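Side-chain contacts in glycine betaine, L-proline ABC transporter, glycine/betaine/L-proline-binding protein (ProX) (Borrelia burgdorferi, PDB 3TMG), which binds glycine betaine and probably delivers it, as the substrate-binding component, to an ABC transporter for betaine and related compounds: residues V37-E40 and K41-Y44; D223-Y226 and V227-F231; W270-E273 and K274-T277. All blocks are in the same frame, centred on the assembly; numbering follows the deposited sequence.

In the fold
Interactions 1, 2 and 3 form one neighbourhood, with centres 11 to 12 Å apart, far from the betaine pocket. Interaction 1 is the most buried: it ends helix 26-41 and turns the chain into strand 44-50 with apolar and aromatic side chains. Interaction 2, along helix 222-230, is partly buried, with apolar residues inward and a tyrosine-histidine stack on another side. Interaction 3, a partly buried loop near the C-terminus with Glu273 and Lys274 exposed, relies on turn bonds, a proline-tyrosine contact and a lysine reaching back to backbone carbonyls. Met42 packs on both Val227 and Val271, while Tyr275 OH and Asp223 OD2, 2.6 Å apart, probably share a hydrogen bond between interactions 2 and 3.

Interaction 1: V37-E40 and K41-Y44; sequences VVFE and KMGY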
loop_
_atom_site.group_PDB
_atom_site.type_symbol
_atom_site.label_atom_id
_atom_site.label_comp_id
_atom_site.label_asym_id
_atom_site.label_seq_id
_atom_site.Cartn_x
_atom_site.Cartn_y
_atom_site.Cartn_z
ATOM N N VAL A 37 -7.257 -15.490 -4.779
ATOM C CA VAL A 37 -7.908 -16.165 -5.924
ATOM C C VAL A 37 -6.939 -17.118 -6.641
ATOM O O VAL A 37 -7.282 -18.258 -6.934
ATOM C CB VAL A 37 -8.521 -15.122 -6.893
ATOM C CG1 VAL A 37 -9.029 -15.798 -8.162
ATOM C CG2 VAL A 37 -9.674 -14.403 -6.181
ATOM N N VAL A 38 -5.716 -16.655 -6.887
ATOM C CA VAL A 38 -4.673 -17.488 -7.485
ATOM C C VAL A 38 -4.421 -18.778 -6.664
ATOM O O VAL A 38 -4.480 -19.901 -7.230
ATOM C CB VAL A 38 -3.381 -16.672 -7.650
ATOM C CG1 VAL A 38 -2.256 -17.572 -8.111
ATOM C CG2 VAL A 38 -3.622 -15.526 -8.631
ATOM N N PHE A 39 -4.198 -18.636 -5.345
ATOM C CA PHE A 39 -3.988 -19.807 -4.482
ATOM C C PHE A 39 -5.215 -20.742 -4.432
ATOM O O PHE A 39 -5.074 -21.967 -4.425
ATOM C CB PHE A 39 -3.556 -19.407 -3.080
ATOM C CG PHE A 39 -2.120 -19.026 -2.967
ATOM C CD1 PHE A 39 -1.115 -19.920 -3.334
ATOM C CD2 PHE A 39 -1.746 -17.787 -2.448
ATOM C CE1 PHE A 39 0.232 -19.558 -3.218
ATOM C CE2 PHE A 39 -0.418 -17.437 -2.320
ATOM C CZ PHE A 39 0.583 -18.320 -2.710
ATOM N N GLU A 40 -6.421 -20.174 -4.389
ATOM C CA GLU A 40 -7.631 -20.991 -4.469
ATOM C C GLU A 40 -7.674 -21.837 -5.735
ATOM O O GLU A 40 -8.028 -23.039 -5.660
ATOM C CB GLU A 40 -8.903 -20.165 -4.367
ATOM C CG GLU A 40 -9.126 -19.587 -2.980
ATOM C CD GLU A 40 -10.290 -18.601 -2.909
ATOM O OE1 GLU A 40 -10.809 -18.143 -3.948
ATOM O OE2 GLU A 40 -10.696 -18.275 -1.781
ATOM N N LYS A 41 -7.346 -21.231 -6.878
ATOM C CA LYS A 41 -7.370 -21.979 -8.136
ATOM C C LYS A 41 -6.325 -23.084 -8.175
ATOM O O LYS A 41 -6.534 -24.106 -8.853
ATOM C CB LYS A 41 -7.266 -21.069 -9.335
ATOM C CG LYS A 41 -8.596 -20.412 -9.637
ATOM C CD LYS A 41 -8.410 -19.217 -10.537
ATOM C CE LYS A 41 -8.263 -19.668 -11.987
ATOM N NZ LYS A 41 -9.252 -20.745 -12.294
ATOM N N MET A 42 -5.220 -22.881 -7.442
ATOM C CA MET A 42 -4.218 -23.923 -7.188
ATOM C C MET A 42 -4.625 -24.963 -6.129
ATOM O O MET A 42 -3.860 -25.903 -5.870
ATOM C CB MET A 42 -2.865 -23.313 -6.793
ATOM C CG MET A 42 -2.225 -22.449 -7.864
ATOM S SD MET A 42 -0.845 -21.427 -7.315
ATOM C CE MET A 42 0.263 -22.635 -6.556
ATOM N N GLY A 43 -5.807 -24.827 -5.527
ATOM C CA GLY A 43 -6.309 -25.874 -4.609
ATOM C C GLY A 43 -5.990 -25.605 -3.142
ATOM O O GLY A 43 -6.089 -26.499 -2.310
ATOM N N TYR A 44 -5.640 -24.362 -2.808
ATOM C CA TYR A 44 -5.407 -23.994 -1.414
ATOM C C TYR A 44 -6.675 -23.510 -0.715
ATOM O O TYR A 44 -7.558 -22.873 -1.324
ATOM C CB TYR A 44 -4.374 -22.844 -1.335
ATOM C CG TYR A 44 -2.962 -23.294 -1.513
ATOM C CD1 TYR A 44 -2.500 -23.658 -2.763
ATOM C CD2 TYR A 44 -2.084 -23.389 -0.422
ATOM C CE1 TYR A 44 -1.194 -24.096 -2.945
ATOM C CE2 TYR A 44 -0.772 -23.841 -0.592
ATOM C CZ TYR A 44 -0.333 -24.179 -1.865
ATOM O OH TYR A 44 0.953 -24.622 -2.097
HETATM O O HOH W 1 -9.453 -23.952 -3.613
#
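Phe39 directs the edge of its ring at the face of Tyr44 in a T-shaped pair, with centroids 5.3 Å apart and planes at 60°. Phe39 CD1 makes the approach, lying above the tyrosine plane but offset toward its rim, while the two CB atoms touch at 3.9 Å. Both rings suit a buried place between strand 16-22, where they meet Val18, and helix 222-230. Met42 runs alongside Val38 in the same direction, and its unbranched, flexible chain lets the sulfur reach both Val38 and the Phe39 ring. Its SD lies 4.2 Å from Val38 CG1 and meets the ring obliquely, a Met-aromatic contact. On the outer side Glu40 stretches away from the turn to bond Tyr253 through OE1, and Lys41 lays its methylenes beside Val37 O.

The backbone helps to set these positions: Tyr44 N donates to Phe39 O (2.9 Å) and Gly43 N to Glu40 O, the latter from above the carbonyl plane. A water gives hydrogen bonds to both Glu40 O and Tyr44 O. Gly43, with phi 95°, suits a bend where a CB would jam against the preceding carbonyl. This is a Schellman motif, ending helix 26-41 and leading into strand 44-50.

Interaction 2: D223-Y226 and V227-F231; sequences DAYY and VFDHF
Tyr226 and His230, one helical turn apart, stack face to face with centroids 3.6 Å apart and planes only 16° from parallel. His230 CE1 sits over the centre of the tyrosine ring, whereas Tyr226 CE1 lies over the imidazole nearer its rim. With CG anti to its backbone N (chi1 -177°), the Tyr226 ring is carried along the helix to His230 and the two faces overlap; nearly parallel planes allow the close spacing.

The imidazole is also held by its edge. His230 ND1 donates to Tyr226 O at 2.8 Å, with an N-H...O angle of 158°; the oxygen lies in the imidazole plane, although the donor is tilted from the carbonyl plane. Histidine suits this place because one ring supplies both a stacking face and an N-H for the end of the helix. The backbone N of His230 adds only a weak bond to the same oxygen. Together the stack and the ND1 bond limit rotation of the ring.

Beside this pair, Tyr225 CE1 comes within 3.9 Å of Asp229 OD2, and a water joins Tyr225 OH to that carboxylate oxygen. The next layer is regular helix: Phe228 N bonds Ala224 O almost straight, and Asp229 N bonds Tyr225 O at 2.8 Å.

Small Ala224 and branched Val227 let helix 222-230 lie against Phe39 of helix 26-41, while Phe228 packs on Leu91 of strand 88-105 and Val213 of strand 207-214. Tyr226 meets Pro272 of the loop beyond helix 264-268.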
loop_
_atom_site.group_PDB
_atom_site.type_symbol
_atom_site.label_atom_id
_atom_site.label_comp_id
_atom_site.label_asym_id
_atom_site.label_seq_id
_atom_site.Cartn_x
_atom_site.Cartn_y
_atom_site.Cartn_z
ATOM N N ASP A 223 5.594 -24.636 -3.617
ATOM C CA ASP A 223 4.608 -24.060 -4.533
ATOM C C ASP A 223 4.110 -22.686 -4.061
ATOM O O ASP A 223 3.971 -21.750 -4.896
ATOM C CB ASP A 223 3.439 -25.018 -4.736
ATOM C CG ASP A 223 3.833 -26.256 -5.546
ATOM O OD1 ASP A 223 4.894 -26.261 -6.200
ATOM O OD2 ASP A 223 3.066 -27.211 -5.514
ATOM N N ALA A 224 3.848 -22.552 -2.751
ATOM C CA ALA A 224 3.389 -21.264 -2.201
ATOM C C ALA A 224 4.520 -20.251 -2.248
ATOM O O ALA A 224 4.298 -19.112 -2.626
ATOM C CB ALA A 224 2.839 -21.372 -0.774
ATOM N N TYR A 225 5.728 -20.677 -1.872
ATOM C CA TYR A 225 6.930 -19.839 -2.012
ATOM C C TYR A 225 7.096 -19.309 -3.432
ATOM O O TYR A 225 7.337 -18.110 -3.629
ATOM C CB TYR A 225 8.166 -20.635 -1.592
ATOM C CG TYR A 225 9.457 -19.863 -1.683
ATOM C CD1 TYR A 225 10.171 -19.803 -2.882
ATOM C CD2 TYR A 225 9.955 -19.168 -0.584
ATOM C CE1 TYR A 225 11.363 -19.074 -2.980
ATOM C CE2 TYR A 225 11.148 -18.450 -0.664
ATOM C CZ TYR A 225 11.856 -18.410 -1.862
ATOM O OH TYR A 225 13.043 -17.682 -1.978
ATOM N N TYR A 226 6.947 -20.195 -4.413
ATOM C CA TYR A 226 7.108 -19.840 -5.820
ATOM C C TYR A 226 6.146 -18.723 -6.217
ATOM O O TYR A 226 6.562 -17.771 -6.862
ATOM C CB TYR A 226 6.903 -21.096 -6.691
ATOM C CG TYR A 226 7.097 -20.909 -8.180
ATOM C CD1 TYR A 226 6.174 -20.169 -8.934
ATOM C CD2 TYR A 226 8.199 -21.503 -8.851
ATOM C CE1 TYR A 226 6.341 -20.002 -10.296
ATOM C CE2 TYR A 226 8.364 -21.361 -10.216
ATOM C CZ TYR A 226 7.428 -20.631 -10.928
ATOM O OH TYR A 226 7.623 -20.466 -12.283
ATOM N N VAL A 227 4.871 -18.807 -5.804
ATOM C CA VAL A 227 3.915 -17.757 -6.146
ATOM C C VAL A 227 4.327 -16.415 -5.504
ATOM O O VAL A 227 4.358 -15.375 -6.181
ATOM C CB VAL A 227 2.481 -18.133 -5.740
ATOM C CG1 VAL A 227 1.525 -17.001 -6.043
ATOM C CG2 VAL A 227 2.062 -19.416 -6.458
ATOM N N PHE A 228 4.651 -16.426 -4.209
ATOM C CA PHE A 228 5.145 -15.202 -3.575
ATOM C C PHE A 228 6.385 -14.644 -4.307
ATOM O O PHE A 228 6.538 -13.408 -4.471
ATOM C CB PHE A 228 5.466 -15.429 -2.082
ATOM C CG PHE A 228 4.234 -15.522 -1.175
ATOM C CD1 PHE A 228 3.358 -14.440 -1.040
ATOM C CD2 PHE A 228 3.984 -16.668 -0.434
ATOM C CE1 PHE A 228 2.243 -14.511 -0.192
ATOM C CE2 PHE A 228 2.858 -16.756 0.411
ATOM C CZ PHE A 228 1.999 -15.667 0.545
ATOM N N ASP A 229 7.252 -15.551 -4.749
ATOM C CA ASP A 229 8.517 -15.155 -5.387
ATOM C C ASP A 229 8.301 -14.594 -6.810
ATOM O O ASP A 229 9.104 -13.784 -7.283
ATOM C CB ASP A 229 9.451 -16.378 -5.404
ATOM C CG ASP A 229 10.911 -16.022 -5.675
ATOM O OD1 ASP A 229 11.401 -14.920 -5.339
ATOM O OD2 ASP A 229 11.575 -16.878 -6.245
ATOM N N HIS A 230 7.211 -14.981 -7.476
ATOM C CA HIS A 230 6.946 -14.578 -8.852
ATOM C C HIS A 230 5.897 -13.519 -9.029
ATOM O O HIS A 230 5.796 -12.937 -10.100
ATOM C CB HIS A 230 6.606 -15.812 -9.738
ATOM C CG HIS A 230 7.792 -16.721 -9.988
ATOM N ND1 HIS A 230 8.221 -17.619 -9.076
ATOM C CD2 HIS A 230 8.639 -16.846 -11.101
ATOM C CE1 HIS A 230 9.293 -18.283 -9.588
ATOM N NE2 HIS A 230 9.535 -17.801 -10.817
ATOM N N PHE A 231 5.113 -13.213 -7.992
ATOM C CA PHE A 231 4.074 -12.187 -8.098
ATOM C C PHE A 231 4.704 -10.820 -8.454
ATOM O O PHE A 231 5.557 -10.331 -7.729
ATOM C CB PHE A 231 3.322 -12.081 -6.776
ATOM C CG PHE A 231 2.357 -10.924 -6.717
ATOM C CD1 PHE A 231 1.293 -10.863 -7.599
ATOM C CD2 PHE A 231 2.528 -9.900 -5.779
ATOM C CE1 PHE A 231 0.398 -9.784 -7.542
ATOM C CE2 PHE A 231 1.633 -8.805 -5.713
ATOM C CZ PHE A 231 0.581 -8.754 -6.590
HETATM O O HOH W 2 14.009 -17.468 -4.439
#

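Interaction 3: W270-E273 and K274-T277; sequences WVPE and KYKT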
loop_
_atom_site.group_PDB
_atom_site.type_symbol
_atom_site.label_atom_id
_atom_site.label_comp_id
_atom_site.label_asym_id
_atom_site.label_seq_id
_atom_site.Cartn_x
_atom_site.Cartn_y
_atom_site.Cartn_z
ATOM N N TRP A 270 2.953 -16.308 -12.642
ATOM C CA TRP A 270 3.248 -16.296 -11.216
ATOM C C TRP A 270 3.254 -17.673 -10.623
ATOM O O TRP A 270 3.588 -17.837 -9.427
ATOM C CB TRP A 270 2.264 -15.424 -10.438
ATOM C CG TRP A 270 2.100 -13.992 -10.941
ATOM C CD1 TRP A 270 3.011 -13.184 -11.629
ATOM C CD2 TRP A 270 0.921 -13.167 -10.723
ATOM N NE1 TRP A 270 2.457 -11.925 -11.865
ATOM C CE2 TRP A 270 1.185 -11.881 -11.344
ATOM C CE3 TRP A 270 -0.336 -13.386 -10.086
ATOM C CZ2 TRP A 270 0.232 -10.863 -11.339
ATOM C CZ3 TRP A 270 -1.253 -12.343 -10.061
ATOM C CH2 TRP A 270 -0.976 -11.110 -10.666
ATOM N N VAL A 271 2.831 -18.664 -11.421
ATOM C CA VAL A 271 2.537 -19.986 -10.852
ATOM C C VAL A 271 3.474 -21.061 -11.422
ATOM O O VAL A 271 3.947 -20.927 -12.560
ATOM C CB VAL A 271 1.025 -20.411 -10.963
ATOM C CG1 VAL A 271 0.081 -19.372 -10.373
ATOM C CG2 VAL A 271 0.600 -20.813 -12.387
ATOM N N PRO A 272 3.732 -22.137 -10.647
ATOM C CA PRO A 272 4.589 -23.201 -11.186
ATOM C C PRO A 272 3.979 -23.818 -12.446
ATOM O O PRO A 272 2.751 -23.849 -12.608
ATOM C CB PRO A 272 4.617 -24.241 -10.034
ATOM C CG PRO A 272 4.380 -23.414 -8.804
ATOM C CD PRO A 272 3.351 -22.414 -9.250
ATOM N N GLU A 273 4.854 -24.318 -13.314
ATOM C CA GLU A 273 4.489 -24.941 -14.585
ATOM C C GLU A 273 3.271 -25.858 -14.477
ATOM O O GLU A 273 2.304 -25.730 -15.227
ATOM C CB GLU A 273 5.713 -25.729 -15.109
ATOM C CG GLU A 273 5.512 -26.394 -16.456
ATOM C CD GLU A 273 5.117 -25.413 -17.537
ATOM O OE1 GLU A 273 5.642 -24.283 -17.563
ATOM O OE2 GLU A 273 4.278 -25.792 -18.372
ATOM N N LYS A 274 3.372 -26.799 -13.538
ATOM C CA LYS A 274 2.337 -27.738 -13.106
ATOM C C LYS A 274 0.895 -27.168 -13.085
ATOM O O LYS A 274 -0.058 -27.867 -13.409
ATOM C CB LYS A 274 2.701 -28.049 -11.662
ATOM C CG LYS A 274 2.662 -29.455 -11.146
ATOM C CD LYS A 274 2.548 -29.292 -9.634
ATOM C CE LYS A 274 3.452 -30.245 -8.860
ATOM N NZ LYS A 274 3.483 -29.816 -7.428
ATOM N N TYR A 275 0.749 -25.916 -12.655
ATOM C CA TYR A 275 -0.565 -25.284 -12.391
ATOM C C TYR A 275 -1.074 -24.352 -13.489
ATOM O O TYR A 275 -2.211 -23.865 -13.403
ATOM C CB TYR A 275 -0.490 -24.413 -11.123
ATOM C CG TYR A 275 -0.202 -25.164 -9.858
ATOM C CD1 TYR A 275 -1.235 -25.738 -9.123
ATOM C CD2 TYR A 275 1.102 -25.329 -9.408
ATOM C CE1 TYR A 275 -0.978 -26.437 -7.953
ATOM C CE2 TYR A 275 1.381 -26.031 -8.247
ATOM C CZ TYR A 275 0.343 -26.565 -7.512
ATOM O OH TYR A 275 0.607 -27.270 -6.352
ATOM N N LYS A 276 -0.238 -24.078 -14.490
ATOM C CA LYS A 276 -0.517 -22.980 -15.412
ATOM C C LYS A 276 -1.824 -23.207 -16.167
ATOM O O LYS A 276 -2.599 -22.263 -16.362
ATOM C CB LYS A 276 0.648 -22.698 -16.384
ATOM C CG LYS A 276 1.956 -22.329 -15.714
ATOM C CD LYS A 276 2.972 -21.725 -16.708
ATOM C CE LYS A 276 4.345 -21.516 -16.083
ATOM N NZ LYS A 276 4.484 -20.238 -15.322
ATOM N N THR A 277 -2.110 -24.446 -16.545
ATOM C CA THR A 277 -3.330 -24.704 -17.305
ATOM C C THR A 277 -4.623 -24.555 -16.497
ATOM O O THR A 277 -5.687 -24.373 -17.095
ATOM C CB THR A 277 -3.311 -26.040 -18.061
ATOM O OG1 THR A 277 -3.274 -27.127 -17.130
ATOM C CG2 THR A 277 -2.117 -26.087 -18.949
HETATM O O HOH W 3 0.044 -26.499 -16.574
#
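Lys276 reaches back to Val271 by running extended through chi2 and chi3 and then turning at chi4 (-84°), which brings NZ 2.9 Å from Val271 O, nearly in line with the carbonyl bond. A long amine suits this task: NZ also bonds Lys268 O, so two backbone carbonyls share it. The methylenes work on the way, CG passing Val271 CG2 at 3.9 Å as the two side chains slide past each other in opposite directions. Glu273, bent at chi2 (57°), crosses the lysine at about a right angle and sets OE1 3.4 Å from Lys276 CE. Its OE1 remains 4.8 Å from NZ, so any attraction between the charges is probably modest.

Pro272 meets Tyr275 obliquely, CD lying 3.7 Å from Tyr275 CD2; the rigid pyrrolidine offers a compact apolar surface to the ring. Tyr275 N bonds Pro272 O and Lys276 N bonds Glu273 O, both from above the carbonyl plane, giving a tight turn. A water links Glu273 O with Thr277 N.

The loop follows helix 264-268 and packs against two other helices: Val271 rests on Val38 of helix 26-41, while Pro272 touches Asp223 of helix 222-230, whose carboxylate is also the probable hydrogen-bond partner of Tyr275 OH.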